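Local coordinates for protein collagen adhesin (Enterococcus faecalis, PDB 2OKM) that probably binds collagen through its N2 subdomain, the part present here of a longer, cell-wall-anchored surface adhesin, at residues V20-N25 against Y106-T111; L49-F54 against I80-D85; T34-I39 against N89-R94. One frame throughout, in Å; residues are numbered along the deposited sequence.

Overall arrangement
Ordered along the chain, the six segments pair concentrically: contact 1 joins 20-25 to 106-111, contact 3 joins 34-39 to 89-94 within that span, and contact 2 joins 49-54 to 80-85 innermost. Contact 1 lies in one sheet of the beta sandwich and contact 3 in the other, their centres about 21 Å apart and on opposite sides of the chain's centre; L24 meets L90 between them. Contact 2, about 11 Å from contact 1 and 17 Å from contact 3 between centres, bridges the two sheets. Its loop bonds to T107 through N50 and S53, and strand 78-82 pairs with strand 87-92. Contacts 1 and 3 thus hold strands within each layer, while contact 2 joins the layers.

Contact 1 (V20-N25 against Y106-T111); sequences VRWFLN and YTSTIT
W22 leans over the ring of Y106 on the inner face of an antiparallel strand pair, 19-26 with 101-110, in the Ig-like beta sandwich of the N2 subdomain. The tyrosine ring receives the CB of W22 on one face, 3.7 Å from the ring centroid and 20° off its normal, a CH-pi contact made before the indole begins. The indole itself is slid aside: its five-membered ring is turned only 27° from the phenol plane but barely overlaps it. L24 comes from another direction, its branch point CG resting in the plane of the phenol ring 3.8 Å from Y106 CE2. Y106 is set between these neighbours by a chi1 of 68°, which puts CG between its own backbone N and carbonyl carbon. F54 stacks on the phenol face remote from W22 CB, and the hydroxyl bonds to K9 NZ. V20 places its CG1 over one face of the indole, offset toward the rim, while CG2 touches I110 CG1 at 3.6 Å. S108 OG approaches the indole near its plane, but the polar atoms bond to glutamines: W22 NE1 to Q47 OE1, and S108 OG to Q43 NE2 of the opposing sheet. In the backbone, V20 N donates to S108 O at 2.9 Å and S108 N back to V20 O; W22 N donates to Y106 O, but the return bond from Y106 N to W22 O is weak at 3.3 Å. Between these pairs, T107 CA brings its hydrogen to V20 O, carbon to oxygen 3.2 Å.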
loop_
_atom_site.group_PDB
_atom_site.type_symbol
_atom_site.label_atom_id
_atom_site.label_comp_id
_atom_site.label_asym_id
_atom_site.label_seq_id
_atom_site.Cartn_x
_atom_site.Cartn_y
_atom_site.Cartn_z
ATOM N N VAL A 20 -12.761 -6.615 -2.262
ATOM C CA VAL A 20 -11.917 -5.902 -3.205
ATOM C C VAL A 20 -10.493 -6.178 -2.745
ATOM O O VAL A 20 -10.193 -6.068 -1.555
ATOM C CB VAL A 20 -12.151 -4.377 -3.172
ATOM C CG1 VAL A 20 -11.183 -3.689 -4.124
ATOM C CG2 VAL A 20 -13.585 -4.057 -3.566
ATOM N N ARG A 21 -9.630 -6.575 -3.677
ATOM C CA ARG A 21 -8.232 -6.830 -3.348
ATOM C C ARG A 21 -7.451 -5.586 -3.749
ATOM O O ARG A 21 -7.523 -5.145 -4.896
ATOM C CB ARG A 21 -7.686 -8.038 -4.116
ATOM C CG ARG A 21 -8.439 -9.341 -3.900
ATOM C CD ARG A 21 -7.560 -10.520 -4.317
ATOM N NE ARG A 21 -6.985 -10.330 -5.648
ATOM C CZ ARG A 21 -5.922 -10.988 -6.106
ATOM N NH1 ARG A 21 -5.313 -11.883 -5.340
ATOM N NH2 ARG A 21 -5.465 -10.750 -7.328
ATOM N N TRP A 22 -6.719 -5.012 -2.799
ATOM C CA TRP A 22 -5.939 -3.810 -3.065
ATOM C C TRP A 22 -4.445 -4.091 -2.998
ATOM O O TRP A 22 -4.005 -5.017 -2.311
ATOM C CB TRP A 22 -6.299 -2.702 -2.063
ATOM C CG TRP A 22 -7.659 -2.088 -2.280
ATOM C CD1 TRP A 22 -8.780 -2.278 -1.519
ATOM C CD2 TRP A 22 -8.039 -1.194 -3.335
ATOM N NE1 TRP A 22 -9.831 -1.556 -2.035
ATOM C CE2 TRP A 22 -9.403 -0.878 -3.149
ATOM C CE3 TRP A 22 -7.355 -0.620 -4.418
ATOM C CZ2 TRP A 22 -10.106 -0.024 -4.011
ATOM C CZ3 TRP A 22 -8.052 0.233 -5.278
ATOM C CH2 TRP A 22 -9.414 0.525 -5.064
ATOM N N PHE A 23 -3.674 -3.294 -3.730
ATOM C CA PHE A 23 -2.226 -3.456 -3.764
ATOM C C PHE A 23 -1.511 -2.113 -3.695
ATOM O O PHE A 23 -1.803 -1.205 -4.478
ATOM C CB PHE A 23 -1.787 -4.146 -5.063
ATOM C CG PHE A 23 -2.461 -5.468 -5.326
ATOM C CD1 PHE A 23 -3.769 -5.521 -5.793
ATOM C CD2 PHE A 23 -1.770 -6.661 -5.133
ATOM C CE1 PHE A 23 -4.384 -6.746 -6.065
ATOM C CE2 PHE A 23 -2.376 -7.893 -5.403
ATOM C CZ PHE A 23 -3.684 -7.932 -5.871
ATOM N N LEU A 24 -0.577 -1.993 -2.756
ATOM C CA LEU A 24 0.228 -0.785 -2.632
ATOM C C LEU A 24 1.603 -1.236 -3.113
ATOM O O LEU A 24 2.257 -2.050 -2.468
ATOM C CB LEU A 24 0.291 -0.321 -1.174
ATOM C CG LEU A 24 -1.066 -0.123 -0.488
ATOM C CD1 LEU A 24 -0.821 0.363 0.927
ATOM C CD2 LEU A 24 -1.928 0.880 -1.253
ATOM N N ASN A 25 2.026 -0.716 -4.261
ATOM C CA ASN A 25 3.303 -1.099 -4.861
ATOM C C ASN A 25 4.362 -0.055 -4.589
ATOM O O ASN A 25 4.396 1.000 -5.217
ATOM C CB ASN A 25 3.093 -1.295 -6.353
ATOM C CG ASN A 25 2.108 -2.405 -6.641
ATOM O OD1 ASN A 25 2.445 -3.583 -6.541
ATOM N ND2 ASN A 25 0.877 -2.035 -6.972
ATOM N N TYR A 106 -3.957 -6.145 0.812
ATOM C CA TYR A 106 -4.996 -6.110 1.829
ATOM C C TYR A 106 -6.333 -6.111 1.120
ATOM O O TYR A 106 -6.417 -5.796 -0.068
ATOM C CB TYR A 106 -4.854 -4.883 2.746
ATOM C CG TYR A 106 -5.122 -3.544 2.096
ATOM C CD1 TYR A 106 -6.411 -3.004 2.056
ATOM C CD2 TYR A 106 -4.078 -2.805 1.533
ATOM C CE1 TYR A 106 -6.651 -1.760 1.475
ATOM C CE2 TYR A 106 -4.307 -1.563 0.948
ATOM C CZ TYR A 106 -5.594 -1.046 0.923
ATOM O OH TYR A 106 -5.825 0.180 0.345
ATOM N N THR A 107 -7.382 -6.479 1.843
ATOM C CA THR A 107 -8.704 -6.517 1.245
ATOM C C THR A 107 -9.687 -5.658 2.000
ATOM O O THR A 107 -9.440 -5.238 3.130
ATOM C CB THR A 107 -9.280 -7.944 1.232
ATOM O OG1 THR A 107 -9.245 -8.483 2.560
ATOM C CG2 THR A 107 -8.485 -8.836 0.296
ATOM N N SER A 108 -10.803 -5.388 1.344
ATOM C CA SER A 108 -11.882 -4.642 1.949
ATOM C C SER A 108 -13.127 -5.415 1.588
ATOM O O SER A 108 -13.206 -6.010 0.513
ATOM C CB SER A 108 -11.951 -3.224 1.398
ATOM O OG SER A 108 -10.863 -2.472 1.894
ATOM N N THR A 109 -14.081 -5.436 2.506
ATOM C CA THR A 109 -15.335 -6.130 2.274
ATOM C C THR A 109 -16.274 -5.166 1.567
ATOM O O THR A 109 -16.361 -3.993 1.934
ATOM C CB THR A 109 -15.973 -6.573 3.607
ATOM O OG1 THR A 109 -15.113 -7.519 4.255
ATOM C CG2 THR A 109 -17.335 -7.206 3.363
ATOM N N ILE A 110 -16.960 -5.660 0.543
ATOM C CA ILE A 110 -17.900 -4.844 -0.207
ATOM C C ILE A 110 -19.233 -4.845 0.534
ATOM O O ILE A 110 -19.783 -5.902 0.830
ATOM C CB ILE A 110 -18.104 -5.408 -1.626
ATOM C CG1 ILE A 110 -16.775 -5.375 -2.387
ATOM C CG2 ILE A 110 -19.170 -4.604 -2.355
ATOM C CD1 ILE A 110 -16.817 -6.052 -3.749
ATOM N N THR A 111 -19.736 -3.655 0.843
ATOM C CA THR A 111 -21.002 -3.519 1.555
ATOM C C THR A 111 -22.182 -3.626 0.592
ATOM O O THR A 111 -22.003 -3.670 -0.626
ATOM C CB THR A 111 -21.093 -2.154 2.263
ATOM O OG1 THR A 111 -21.088 -1.111 1.279
ATOM C CG2 THR A 111 -19.916 -1.963 3.214
#

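Contact 2 (L49-F54 against I80-D85); sequences LNKESF and IDFVTD. With SO4 (sulfate ion), chain C.
K51 has CG turned anti to its carbonyl carbon (chi1 -63°) and is fully extended beyond it, a shape that sends the whole chain across F82 to the loop after strand 78-82. F82 likewise holds CG anti to its carbonyl carbon, which turns its ring under the lysine chain. K51 belongs to the type I beta turn N50 to S53, which projects from one sheet of the Ig-like sandwich over an outermost strand of the other. The methylenes run over one face of the F82 ring, with CG 3.8 Å from its centroid in a CH-pi contact, while the two side chains point in opposite directions. An edge of the same ring is turned toward the face of F54, F82 CE2 lying 3.8 Å from F54 CE1. This is an offset edge-to-face pair with planes 66° apart. I80 lays its CD1 over one face of the F54 ring, 4.1 Å from the centroid, a CH-pi contact. L49 CD2 also meets F82 CE2, obliquely to the ring and from the side of its plane on which K51 lies.

The ammonium of K51 ends among oxygens. NZ bonds to T84 O at 3.2 Å, approaching from above the carbonyl plane by 40° rather than along a lone pair, and forms a long salt bridge of 3.5 Å with D85 OD2. One water accepts from NZ and donates weakly to that carboxylate oxygen; another links L49 O to D85 O. A sulfate, probably from the crystallisation liquor, takes a bond from T84 OG1 through its O2. The turn is closed from within: N50 O accepts both S53 N and S53 OG, the hydroxyl at 2.7 Å.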
loop_
_atom_site.group_PDB
_atom_site.type_symbol
_atom_site.label_atom_id
_atom_site.label_comp_id
_atom_site.label_asym_id
_atom_site.label_seq_id
_atom_site.Cartn_x
_atom_site.Cartn_y
_atom_site.Cartn_z
ATOM N N LEU A 49 -12.696 -1.762 5.286
ATOM C CA LEU A 49 -11.329 -2.250 5.367
ATOM C C LEU A 49 -11.167 -3.444 6.304
ATOM O O LEU A 49 -11.651 -3.427 7.435
ATOM C CB LEU A 49 -10.417 -1.113 5.826
ATOM C CG LEU A 49 -8.938 -1.438 6.024
ATOM C CD1 LEU A 49 -8.315 -1.835 4.690
ATOM C CD2 LEU A 49 -8.230 -0.218 6.595
ATOM N N ASN A 50 -10.490 -4.484 5.821
ATOM C CA ASN A 50 -10.229 -5.677 6.622
ATOM C C ASN A 50 -8.861 -5.432 7.267
ATOM O O ASN A 50 -7.821 -5.761 6.695
ATOM C CB ASN A 50 -10.197 -6.915 5.716
ATOM C CG ASN A 50 -11.533 -7.176 5.028
ATOM O OD1 ASN A 50 -11.595 -7.834 3.984
ATOM N ND2 ASN A 50 -12.609 -6.674 5.619
ATOM N N LYS A 51 -8.870 -4.839 8.458
ATOM C CA LYS A 51 -7.634 -4.496 9.160
ATOM C C LYS A 51 -6.677 -5.632 9.484
ATOM O O LYS A 51 -5.504 -5.387 9.765
ATOM C CB LYS A 51 -7.958 -3.738 10.450
ATOM C CG LYS A 51 -8.643 -2.414 10.222
ATOM C CD LYS A 51 -8.842 -1.687 11.535
ATOM C CE LYS A 51 -9.555 -0.371 11.335
ATOM N NZ LYS A 51 -9.709 0.334 12.638
ATOM N N GLU A 52 -7.160 -6.867 9.454
ATOM C CA GLU A 52 -6.302 -8.010 9.759
ATOM C C GLU A 52 -5.840 -8.739 8.499
ATOM O O GLU A 52 -5.241 -9.809 8.585
ATOM C CB GLU A 52 -7.049 -8.996 10.659
ATOM C CG GLU A 52 -7.595 -8.382 11.942
ATOM C CD GLU A 52 -8.376 -9.377 12.780
ATOM O OE1 GLU A 52 -9.370 -9.937 12.273
ATOM O OE2 GLU A 52 -7.996 -9.596 13.949
ATOM N N SER A 53 -6.102 -8.152 7.335
ATOM C CA SER A 53 -5.750 -8.789 6.062
ATOM C C SER A 53 -4.393 -8.440 5.456
ATOM O O SER A 53 -3.975 -9.064 4.480
ATOM C CB SER A 53 -6.825 -8.477 5.017
ATOM O OG SER A 53 -6.780 -7.112 4.630
ATOM N N PHE A 54 -3.699 -7.464 6.023
ATOM C CA PHE A 54 -2.422 -7.034 5.460
ATOM C C PHE A 54 -1.272 -8.031 5.416
ATOM O O PHE A 54 -0.994 -8.717 6.394
ATOM C CB PHE A 54 -1.914 -5.787 6.190
ATOM C CG PHE A 54 -2.691 -4.538 5.887
ATOM C CD1 PHE A 54 -3.976 -4.350 6.397
ATOM C CD2 PHE A 54 -2.133 -3.538 5.098
ATOM C CE1 PHE A 54 -4.688 -3.183 6.122
ATOM C CE2 PHE A 54 -2.837 -2.369 4.818
ATOM C CZ PHE A 54 -4.119 -2.192 5.332
ATOM N N ILE A 80 1.918 0.955 11.030
ATOM C CA ILE A 80 0.637 1.333 10.449
ATOM C C ILE A 80 -0.191 1.952 11.562
ATOM O O ILE A 80 0.013 1.654 12.738
ATOM C CB ILE A 80 -0.125 0.115 9.864
ATOM C CG1 ILE A 80 -1.234 0.600 8.927
ATOM C CG2 ILE A 80 -0.745 -0.724 10.990
ATOM C CD1 ILE A 80 -1.820 -0.502 8.061
ATOM N N ASP A 81 -1.105 2.836 11.185
ATOM C CA ASP A 81 -1.983 3.479 12.151
ATOM C C ASP A 81 -3.353 3.575 11.508
ATOM O O ASP A 81 -3.537 4.308 10.536
ATOM C CB ASP A 81 -1.475 4.884 12.504
ATOM C CG ASP A 81 -2.343 5.578 13.547
ATOM O OD1 ASP A 81 -2.048 6.741 13.897
ATOM O OD2 ASP A 81 -3.321 4.959 14.017
ATOM N N PHE A 82 -4.305 2.808 12.024
ATOM C CA PHE A 82 -5.658 2.868 11.491
ATOM C C PHE A 82 -6.307 4.055 12.194
ATOM O O PHE A 82 -6.706 3.956 13.355
ATOM C CB PHE A 82 -6.412 1.571 11.790
ATOM C CG PHE A 82 -5.821 0.361 11.115
ATOM C CD1 PHE A 82 -5.079 -0.565 11.841
ATOM C CD2 PHE A 82 -5.981 0.167 9.747
ATOM C CE1 PHE A 82 -4.504 -1.674 11.211
ATOM C CE2 PHE A 82 -5.411 -0.935 9.107
ATOM C CZ PHE A 82 -4.670 -1.855 9.842
ATOM N N VAL A 83 -6.383 5.182 11.489
ATOM C CA VAL A 83 -6.945 6.407 12.055
ATOM C C VAL A 83 -8.470 6.400 12.141
ATOM O O VAL A 83 -9.058 7.172 12.897
ATOM C CB VAL A 83 -6.444 7.648 11.278
ATOM C CG1 VAL A 83 -4.934 7.763 11.431
ATOM C CG2 VAL A 83 -6.814 7.544 9.808
ATOM N N THR A 84 -9.100 5.536 11.355
ATOM C CA THR A 84 -10.550 5.355 11.380
ATOM C C THR A 84 -10.728 3.884 11.037
ATOM O O THR A 84 -9.759 3.127 11.072
ATOM C CB THR A 84 -11.305 6.224 10.332
ATOM O OG1 THR A 84 -10.958 5.805 9.007
ATOM C CG2 THR A 84 -10.976 7.704 10.513
ATOM N N ASP A 85 -11.945 3.464 10.713
ATOM C CA ASP A 85 -12.164 2.067 10.357
ATOM C C ASP A 85 -11.707 1.790 8.931
ATOM O O ASP A 85 -11.339 0.662 8.603
ATOM C CB ASP A 85 -13.648 1.699 10.481
ATOM C CG ASP A 85 -14.038 1.298 11.887
ATOM O OD1 ASP A 85 -15.248 1.068 12.119
ATOM O OD2 ASP A 85 -13.146 1.208 12.759
HETATM S S SO4 C . -14.494 5.849 7.953
HETATM O O1 SO4 C . -15.098 5.312 6.715
HETATM O O2 SO4 C . -13.388 6.763 7.608
HETATM O O3 SO4 C . -15.523 6.601 8.701
HETATM O O4 SO4 C . -13.991 4.730 8.779
HETATM O O HOH W 1 -12.268 -1.630 9.391
HETATM O O HOH W 2 -11.404 -1.396 13.926
#

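Contact 3 (T34-I39 against N89-R94); sequences TEDISI and NLRFYR
The guanidinium of R91 has S38 OG centred over one face, 3.1 Å from CZ, and the carboxylate of D36 at its edge. The serine oxygen sits above the plane, where no N-H points well at it, so it contacts the flat cation without forming a hydrogen bond. D36 instead meets the rim: R91 NH1 donates to OD2 at 3.0 Å through the anti lone pair in a salt bridge, the carboxylate plane standing 82° from the guanidinium plane. A bend at chi3 (-56°) folds the otherwise extended arginine back over S38 toward the acid. The other carboxylate oxygen, OD1, takes the backbone N of R94 at 2.9 Å, so both carboxylate oxygens of D36 are engaged where the strands run out. R94 lies along the neighbouring backbone, one face of its guanidinium lying over the T34 backbone and its NE bonded to V33 O.

Aliphatic and aromatic groups fill the other side of the sheet. The F92 ring turns an edge to I39, CE2 lying 3.9 Å from CD1, and its CD2 touches I37 CB at 4.0 Å; F72 and F102 also meet this ring, placing it in the core. Four backbone bonds, all 2.8 to 2.9 Å between N and O, tie I37 to F92 and I39 to L90. Between them the non-hydrogen-bonded pair S38-R91 points its side chains to the polar face. A polar outer and an apolar inner face on adjacent antiparallel strands are characteristic of a two-layer beta sandwich, here the Ig-like N2 subdomain of a collagen adhesin.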
loop_
_atom_site.group_PDB
_atom_site.type_symbol
_atom_site.label_atom_id
_atom_site.label_comp_id
_atom_site.label_asym_id
_atom_site.label_seq_id
_atom_site.Cartn_x
_atom_site.Cartn_y
_atom_site.Cartn_z
ATOM N N THR A 34 16.178 8.454 1.004
ATOM C CA THR A 34 16.883 9.236 2.019
ATOM C C THR A 34 16.067 9.528 3.273
ATOM O O THR A 34 16.576 10.111 4.232
ATOM C CB THR A 34 17.372 10.579 1.441
ATOM O OG1 THR A 34 16.252 11.327 0.955
ATOM C CG2 THR A 34 18.352 10.342 0.304
ATOM N N GLU A 35 14.799 9.130 3.263
ATOM C CA GLU A 35 13.927 9.336 4.409
ATOM C C GLU A 35 12.857 8.258 4.411
ATOM O O GLU A 35 12.794 7.435 3.492
ATOM C CB GLU A 35 13.258 10.711 4.348
ATOM C CG GLU A 35 12.471 10.966 3.073
ATOM C CD GLU A 35 11.661 12.250 3.128
ATOM O OE1 GLU A 35 12.152 13.244 3.709
ATOM O OE2 GLU A 35 10.539 12.271 2.581
ATOM N N ASP A 36 12.029 8.255 5.449
ATOM C CA ASP A 36 10.953 7.276 5.544
ATOM C C ASP A 36 10.001 7.511 4.381
ATOM O O ASP A 36 10.017 8.572 3.757
ATOM C CB ASP A 36 10.138 7.453 6.832
ATOM C CG ASP A 36 10.941 7.217 8.092
ATOM O OD1 ASP A 36 12.031 6.614 8.031
ATOM O OD2 ASP A 36 10.451 7.626 9.164
ATOM N N ILE A 37 9.177 6.510 4.099
ATOM C CA ILE A 37 8.166 6.608 3.054
ATOM C C ILE A 37 6.875 6.636 3.857
ATOM O O ILE A 37 6.621 5.726 4.642
ATOM C CB ILE A 37 8.145 5.363 2.152
ATOM C CG1 ILE A 37 9.504 5.181 1.477
ATOM C CG2 ILE A 37 7.037 5.505 1.108
ATOM C CD1 ILE A 37 9.664 3.836 0.789
ATOM N N SER A 38 6.064 7.674 3.671
ATOM C CA SER A 38 4.824 7.794 4.430
ATOM C C SER A 38 3.603 7.882 3.536
ATOM O O SER A 38 3.504 8.772 2.698
ATOM C CB SER A 38 4.882 9.029 5.333
ATOM O OG SER A 38 5.994 8.963 6.208
ATOM N N ILE A 39 2.670 6.955 3.732
ATOM C CA ILE A 39 1.443 6.916 2.949
ATOM C C ILE A 39 0.227 7.206 3.820
ATOM O O ILE A 39 0.065 6.612 4.884
ATOM C CB ILE A 39 1.229 5.522 2.312
ATOM C CG1 ILE A 39 2.407 5.172 1.402
ATOM C CG2 ILE A 39 -0.086 5.501 1.535
ATOM C CD1 ILE A 39 2.341 3.765 0.842
ATOM N N ASN A 89 -2.652 5.156 7.968
ATOM C CA ASN A 89 -1.404 5.793 7.587
ATOM C C ASN A 89 -0.367 4.688 7.709
ATOM O O ASN A 89 -0.290 4.009 8.734
ATOM C CB ASN A 89 -1.053 6.952 8.525
ATOM C CG ASN A 89 -2.045 8.091 8.438
ATOM O OD1 ASN A 89 -2.599 8.365 7.374
ATOM N ND2 ASN A 89 -2.261 8.777 9.556
ATOM N N LEU A 90 0.416 4.496 6.656
ATOM C CA LEU A 90 1.435 3.458 6.659
ATOM C C LEU A 90 2.803 4.061 6.375
ATOM O O LEU A 90 2.991 4.758 5.377
ATOM C CB LEU A 90 1.094 2.397 5.607
ATOM C CG LEU A 90 2.071 1.232 5.407
ATOM C CD1 LEU A 90 2.269 0.479 6.710
ATOM C CD2 LEU A 90 1.518 0.302 4.331
ATOM N N ARG A 91 3.754 3.792 7.263
ATOM C CA ARG A 91 5.108 4.307 7.117
ATOM C C ARG A 91 6.131 3.184 6.998
ATOM O O ARG A 91 6.029 2.167 7.682
ATOM C CB ARG A 91 5.453 5.177 8.324
ATOM C CG ARG A 91 6.896 5.615 8.383
ATOM C CD ARG A 91 7.114 6.529 9.577
ATOM N NE ARG A 91 6.236 7.701 9.592
ATOM C CZ ARG A 91 6.625 8.931 9.273
ATOM N NH1 ARG A 91 7.876 9.142 8.910
ATOM N NH2 ARG A 91 5.782 9.958 9.354
ATOM N N PHE A 92 7.098 3.374 6.105
ATOM C CA PHE A 92 8.187 2.423 5.894
ATOM C C PHE A 92 9.437 3.168 6.339
ATOM O O PHE A 92 9.747 4.239 5.805
ATOM C CB PHE A 92 8.331 2.068 4.410
ATOM C CG PHE A 92 7.118 1.416 3.817
ATOM C CD1 PHE A 92 7.030 0.031 3.726
ATOM C CD2 PHE A 92 6.059 2.190 3.353
ATOM C CE1 PHE A 92 5.905 -0.576 3.180
ATOM C CE2 PHE A 92 4.928 1.592 2.803
ATOM C CZ PHE A 92 4.851 0.209 2.717
ATOM N N TYR A 93 10.147 2.621 7.321
ATOM C CA TYR A 93 11.352 3.280 7.810
ATOM C C TYR A 93 12.468 3.261 6.768
ATOM O O TYR A 93 12.648 2.286 6.041
ATOM C CB TYR A 93 11.828 2.631 9.112
ATOM C CG TYR A 93 10.800 2.658 10.227
ATOM C CD1 TYR A 93 9.991 3.776 10.432
ATOM C CD2 TYR A 93 10.655 1.574 11.093
ATOM C CE1 TYR A 93 9.060 3.814 11.473
ATOM C CE2 TYR A 93 9.726 1.604 12.139
ATOM C CZ TYR A 93 8.936 2.724 12.320
ATOM O OH TYR A 93 8.012 2.757 13.342
ATOM N N ARG A 94 13.209 4.359 6.716
ATOM C CA ARG A 94 14.298 4.549 5.766
ATOM C C ARG A 94 15.249 3.371 5.561
ATOM O O ARG A 94 15.382 2.857 4.448
ATOM C CB ARG A 94 15.106 5.784 6.185
ATOM C CG ARG A 94 16.042 6.360 5.130
ATOM C CD ARG A 94 17.286 5.517 4.910
ATOM N NE ARG A 94 18.258 6.201 4.054
ATOM C CZ ARG A 94 19.222 7.000 4.498
ATOM N NH1 ARG A 94 19.359 7.225 5.798
ATOM N NH2 ARG A 94 20.056 7.577 3.639
#